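Local coordinates for protein beta subunit of a putative Aromatic-ring-hydroxylating dioxygenase (Novosphingobium aromaticivorans DSM 12444, PDB 3EBY) that probably serves as the small, structural beta subunit of a ring-hydroxylating dioxygenase, an enzyme type that oxidises aromatic compounds, at residues Val11-Tyr23 with Phe134-Arg146. Residues are numbered along the deposited sequence; the frame is centred on the assembly and turned at random.
Sequences VAQSAIDDFNAAY and FDLSGGTVRLKSR
Phe19 and Phe134 meet as a T-shaped pair: the edge of the Phe134 ring, led by CE1, points at one face of Phe19, with the planes at 82° and the centroids 5.2 Å apart. The Phe19 ring is carried out among Phe134, Val141 and Leu143 because chi1 of 179° sets CG opposite the backbone N. There Val141 CG1 lies 3.6 Å from Phe19 CD2, and Leu143 CG packs against Phe19 CZ. Shortening Phe19 to alanine is likely to open a gap among these three residues and leave the Phe134 edge with no ring face to meet. The two flat faces of Phe134 both take aliphatic carbons, Ile16 CG1 on one in a CH-pi contact and Leu143 CD2 on the other, each offset toward the rim. This is the helix-on-sheet core of the NTF2-like fold: helix 8-28 packs against antiparallel strands 122-135 and 142-150 beside their type I' hairpin turn. Toward that turn the small Ala12 and Ala15 let the helix come close, and Ala15 CB touches Val141 CG2 at 3.6 Å. At the other end Arg146 reaches two partners on the helix. The short Asn20 amide offers an acceptor, OD1, which lies in the guanidinium plane and takes a nearly straight 2.8 Å hydrogen bond from Arg146 NH2, the donor tilted 25° from the carbonyl plane. The same flat group lays NH1 over the centre of the Tyr23 ring, standing steeply on it in a cation-pi contact. Asp132 pairs with Arg146 NE, and Tyr23 OH bonds the C-terminal carboxylate of Ile163.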
loop_
_atom_site.group_PDB
_atom_site.type_symbol
_atom_site.label_atom_id
_atom_site.label_comp_id
_atom_site.label_asym_id
_atom_site.label_seq_id
_atom_site.Cartn_x
_atom_site.Cartn_y
_atom_site.Cartn_z
ATOM N N VAL A 11 -9.587 17.275 -6.358
ATOM C CA VAL A 11 -10.094 17.556 -5.022
ATOM C C VAL A 11 -10.808 16.333 -4.439
ATOM O O VAL A 11 -10.463 15.900 -3.339
ATOM C CB VAL A 11 -11.000 18.824 -4.993
ATOM C CG1 VAL A 11 -11.660 18.999 -3.620
ATOM C CG2 VAL A 11 -10.170 20.069 -5.349
ATOM N N ALA A 12 -11.719 15.715 -5.198
ATOM C CA ALA A 12 -12.399 14.498 -4.723
ATOM C C ALA A 12 -11.394 13.341 -4.497
ATOM O O ALA A 12 -11.488 12.624 -3.505
ATOM C CB ALA A 12 -13.476 14.071 -5.685
ATOM N N GLN A 13 -10.453 13.166 -5.438
ATOM C CA GLN A 13 -9.424 12.107 -5.302
ATOM C C GLN A 13 -8.651 12.263 -3.983
ATOM O O GLN A 13 -8.506 11.301 -3.207
ATOM C CB GLN A 13 -8.445 12.164 -6.476
ATOM C CG GLN A 13 -7.365 11.065 -6.436
ATOM C CD GLN A 13 -7.911 9.726 -6.795
ATOM O OE1 GLN A 13 -8.495 9.562 -7.854
ATOM N NE2 GLN A 13 -7.709 8.728 -5.906
ATOM N N SER A 14 -8.149 13.466 -3.733
ATOM C CA SER A 14 -7.379 13.721 -2.519
ATOM C C SER A 14 -8.220 13.530 -1.267
ATOM O O SER A 14 -7.724 13.012 -0.265
ATOM C CB SER A 14 -6.790 15.139 -2.528
ATOM O OG SER A 14 -5.848 15.282 -3.555
ATOM N N ALA A 15 -9.460 14.036 -1.293
ATOM C CA ALA A 15 -10.387 13.899 -0.150
ATOM C C ALA A 15 -10.608 12.415 0.226
ATOM O O ALA A 15 -10.552 12.031 1.405
ATOM C CB ALA A 15 -11.763 14.608 -0.482
ATOM N N ILE A 16 -10.818 11.581 -0.777
ATOM C CA ILE A 16 -11.096 10.168 -0.559
ATOM C C ILE A 16 -9.830 9.436 -0.109
ATOM O O ILE A 16 -9.875 8.618 0.826
ATOM C CB ILE A 16 -11.742 9.516 -1.821
ATOM C CG1 ILE A 16 -13.194 10.034 -1.965
ATOM C CG2 ILE A 16 -11.695 8.004 -1.748
ATOM C CD1 ILE A 16 -13.816 9.759 -3.297
ATOM N N ASP A 17 -8.701 9.712 -0.758
ATOM C CA ASP A 17 -7.466 9.083 -0.328
ATOM C C ASP A 17 -7.065 9.502 1.118
ATOM O O ASP A 17 -6.663 8.659 1.909
ATOM C CB ASP A 17 -6.327 9.357 -1.316
ATOM C CG ASP A 17 -6.480 8.593 -2.641
ATOM O OD1 ASP A 17 -7.049 7.473 -2.644
ATOM O OD2 ASP A 17 -5.950 9.098 -3.674
ATOM N N ASP A 18 -7.273 10.768 1.478
ATOM C CA ASP A 18 -7.031 11.239 2.861
ATOM C C ASP A 18 -7.969 10.522 3.848
ATOM O O ASP A 18 -7.531 10.009 4.886
ATOM C CB ASP A 18 -7.285 12.747 2.969
ATOM C CG ASP A 18 -6.162 13.592 2.399
ATOM O OD1 ASP A 18 -5.068 13.089 2.108
ATOM O OD2 ASP A 18 -6.372 14.828 2.340
ATOM N N PHE A 19 -9.249 10.435 3.483
ATOM C CA PHE A 19 -10.231 9.717 4.285
ATOM C C PHE A 19 -9.746 8.281 4.555
ATOM O O PHE A 19 -9.739 7.819 5.704
ATOM C CB PHE A 19 -11.598 9.684 3.563
ATOM C CG PHE A 19 -12.667 8.931 4.317
ATOM C CD1 PHE A 19 -12.694 7.547 4.304
ATOM C CD2 PHE A 19 -13.573 9.612 5.133
ATOM C CE1 PHE A 19 -13.622 6.847 5.013
ATOM C CE2 PHE A 19 -14.512 8.904 5.889
ATOM C CZ PHE A 19 -14.526 7.507 5.827
ATOM N N ASN A 20 -9.329 7.567 3.502
ATOM C CA ASN A 20 -8.921 6.163 3.676
ATOM C C ASN A 20 -7.678 6.023 4.575
ATOM O O ASN A 20 -7.631 5.136 5.422
ATOM C CB ASN A 20 -8.707 5.468 2.319
ATOM C CG ASN A 20 -10.029 5.062 1.658
ATOM O OD1 ASN A 20 -11.055 5.003 2.324
ATOM N ND2 ASN A 20 -10.027 4.938 0.321
ATOM N N ALA A 21 -6.704 6.912 4.404
ATOM C CA ALA A 21 -5.494 6.889 5.255
ATOM C C ALA A 21 -5.862 7.026 6.739
ATOM O O ALA A 21 -5.432 6.234 7.575
ATOM C CB ALA A 21 -4.508 7.980 4.822
ATOM N N ALA A 22 -6.745 7.980 7.045
ATOM C CA ALA A 22 -7.169 8.258 8.409
ATOM C C ALA A 22 -8.089 7.167 8.953
ATOM O O ALA A 22 -8.027 6.849 10.112
ATOM C CB ALA A 22 -7.871 9.599 8.470
ATOM N N TYR A 23 -8.873 6.553 8.061
ATOM C CA TYR A 23 -9.771 5.450 8.428
ATOM C C TYR A 23 -8.928 4.242 8.901
ATOM O O TYR A 23 -9.194 3.625 9.949
ATOM C CB TYR A 23 -10.640 5.079 7.209
ATOM C CG TYR A 23 -11.592 3.900 7.411
ATOM C CD1 TYR A 23 -11.145 2.580 7.309
ATOM C CD2 TYR A 23 -12.942 4.107 7.675
ATOM C CE1 TYR A 23 -12.013 1.515 7.497
ATOM C CE2 TYR A 23 -13.816 3.024 7.862
ATOM C CZ TYR A 23 -13.339 1.749 7.802
ATOM O OH TYR A 23 -14.219 0.682 7.943
ATOM N N PHE A 134 -19.464 7.800 -1.180
ATOM C CA PHE A 134 -19.092 8.937 -0.354
ATOM C C PHE A 134 -20.047 10.124 -0.551
ATOM O O PHE A 134 -20.429 10.461 -1.680
ATOM C CB PHE A 134 -17.672 9.404 -0.701
ATOM C CG PHE A 134 -16.603 8.531 -0.171
ATOM C CD1 PHE A 134 -16.106 8.735 1.113
ATOM C CD2 PHE A 134 -16.039 7.547 -0.956
ATOM C CE1 PHE A 134 -15.110 7.932 1.622
ATOM C CE2 PHE A 134 -15.002 6.759 -0.451
ATOM C CZ PHE A 134 -14.556 6.965 0.851
ATOM N N ASP A 135 -20.330 10.804 0.545
ATOM C CA ASP A 135 -21.068 12.059 0.544
ATOM C C ASP A 135 -20.038 13.186 0.778
ATOM O O ASP A 135 -19.442 13.274 1.862
ATOM C CB ASP A 135 -22.089 12.019 1.676
ATOM C CG ASP A 135 -22.884 13.312 1.817
ATOM O OD1 ASP A 135 -22.631 14.286 1.064
ATOM O OD2 ASP A 135 -23.842 13.316 2.637
ATOM N N LEU A 136 -19.772 13.976 -0.273
ATOM C CA LEU A 136 -18.789 15.067 -0.214
ATOM C C LEU A 136 -19.478 16.429 -0.101
ATOM O O LEU A 136 -18.862 17.455 -0.397
ATOM C CB LEU A 136 -17.901 15.076 -1.478
ATOM C CG LEU A 136 -16.597 14.289 -1.427
ATOM C CD1 LEU A 136 -16.782 12.977 -0.729
ATOM C CD2 LEU A 136 -16.006 14.098 -2.848
ATOM N N SER A 137 -20.742 16.435 0.324
ATOM C CA SER A 137 -21.499 17.675 0.487
ATOM C C SER A 137 -21.064 18.389 1.757
ATOM O O SER A 137 -20.452 17.789 2.635
ATOM C CB SER A 137 -22.996 17.378 0.571
ATOM O OG SER A 137 -23.324 16.843 1.850
ATOM N N GLY A 138 -21.384 19.678 1.837
ATOM C CA GLY A 138 -21.234 20.448 3.076
ATOM C C GLY A 138 -19.830 20.500 3.642
ATOM O O GLY A 138 -19.639 20.389 4.859
ATOM N N GLY A 139 -18.847 20.628 2.754
ATOM C CA GLY A 139 -17.455 20.767 3.145
ATOM C C GLY A 139 -16.909 19.622 3.988
ATOM O O GLY A 139 -15.973 19.813 4.765
ATOM N N THR A 140 -17.459 18.423 3.828
ATOM C CA THR A 140 -16.973 17.283 4.603
ATOM C C THR A 140 -16.911 15.981 3.765
ATOM O O THR A 140 -17.317 15.968 2.598
ATOM C CB THR A 140 -17.815 17.086 5.875
ATOM O OG1 THR A 140 -19.183 16.820 5.528
ATOM C CG2 THR A 140 -17.740 18.347 6.764
ATOM N N VAL A 141 -16.261 14.961 4.314
ATOM C CA VAL A 141 -16.139 13.653 3.633
ATOM C C VAL A 141 -16.593 12.545 4.573
ATOM O O VAL A 141 -15.920 12.248 5.538
ATOM C CB VAL A 141 -14.657 13.372 3.206
ATOM C CG1 VAL A 141 -14.531 12.022 2.609
ATOM C CG2 VAL A 141 -14.170 14.462 2.231
ATOM N N ARG A 142 -17.723 11.914 4.253
ATOM C CA ARG A 142 -18.272 10.854 5.091
ATOM C C ARG A 142 -18.808 9.723 4.196
ATOM O O ARG A 142 -19.280 9.985 3.069
ATOM C CB ARG A 142 -19.400 11.402 5.992
ATOM C CG ARG A 142 -18.936 12.410 7.081
ATOM C CD ARG A 142 -19.977 12.556 8.181
ATOM N NE ARG A 142 -21.186 13.161 7.648
ATOM C CZ ARG A 142 -22.347 13.254 8.278
ATOM N NH1 ARG A 142 -22.491 12.814 9.524
ATOM N NH2 ARG A 142 -23.382 13.789 7.641
ATOM N N LEU A 143 -18.748 8.493 4.713
ATOM C CA LEU A 143 -19.279 7.327 4.022
ATOM C C LEU A 143 -20.802 7.261 4.147
ATOM O O LEU A 143 -21.346 7.308 5.247
ATOM C CB LEU A 143 -18.680 6.041 4.580
ATOM C CG LEU A 143 -17.236 5.705 4.190
ATOM C CD1 LEU A 143 -16.656 4.554 5.077
ATOM C CD2 LEU A 143 -17.159 5.373 2.682
ATOM N N LYS A 144 -21.466 7.239 2.998
ATOM C CA LYS A 144 -22.891 6.835 2.909
ATOM C C LYS A 144 -22.992 5.289 2.985
ATOM O O LYS A 144 -23.850 4.717 3.707
ATOM C CB LYS A 144 -23.503 7.347 1.611
ATOM C CG LYS A 144 -24.963 6.926 1.389
ATOM C CD LYS A 144 -25.872 7.406 2.494
ATOM C CE LYS A 144 -27.349 7.176 2.153
ATOM N NZ LYS A 144 -28.217 7.724 3.234
ATOM N N SER A 145 -22.138 4.612 2.230
ATOM C CA SER A 145 -22.069 3.154 2.308
ATOM C C SER A 145 -20.677 2.631 2.015
ATOM O O SER A 145 -19.969 3.137 1.133
ATOM C CB SER A 145 -23.073 2.498 1.355
ATOM O OG SER A 145 -22.727 2.711 -0.001
ATOM N N ARG A 146 -20.296 1.612 2.767
ATOM C CA ARG A 146 -19.004 0.873 2.549
ATOM C C ARG A 146 -19.275 -0.609 2.638
ATOM O O ARG A 146 -19.784 -1.127 3.670
ATOM C CB ARG A 146 -17.942 1.300 3.563
ATOM C CG ARG A 146 -16.715 0.351 3.692
ATOM C CD ARG A 146 -15.459 1.068 4.243
ATOM N NE ARG A 146 -14.854 1.920 3.198
ATOM C CZ ARG A 146 -13.747 2.642 3.353
ATOM N NH1 ARG A 146 -13.060 2.601 4.496
ATOM N NH2 ARG A 146 -13.262 3.326 2.335
#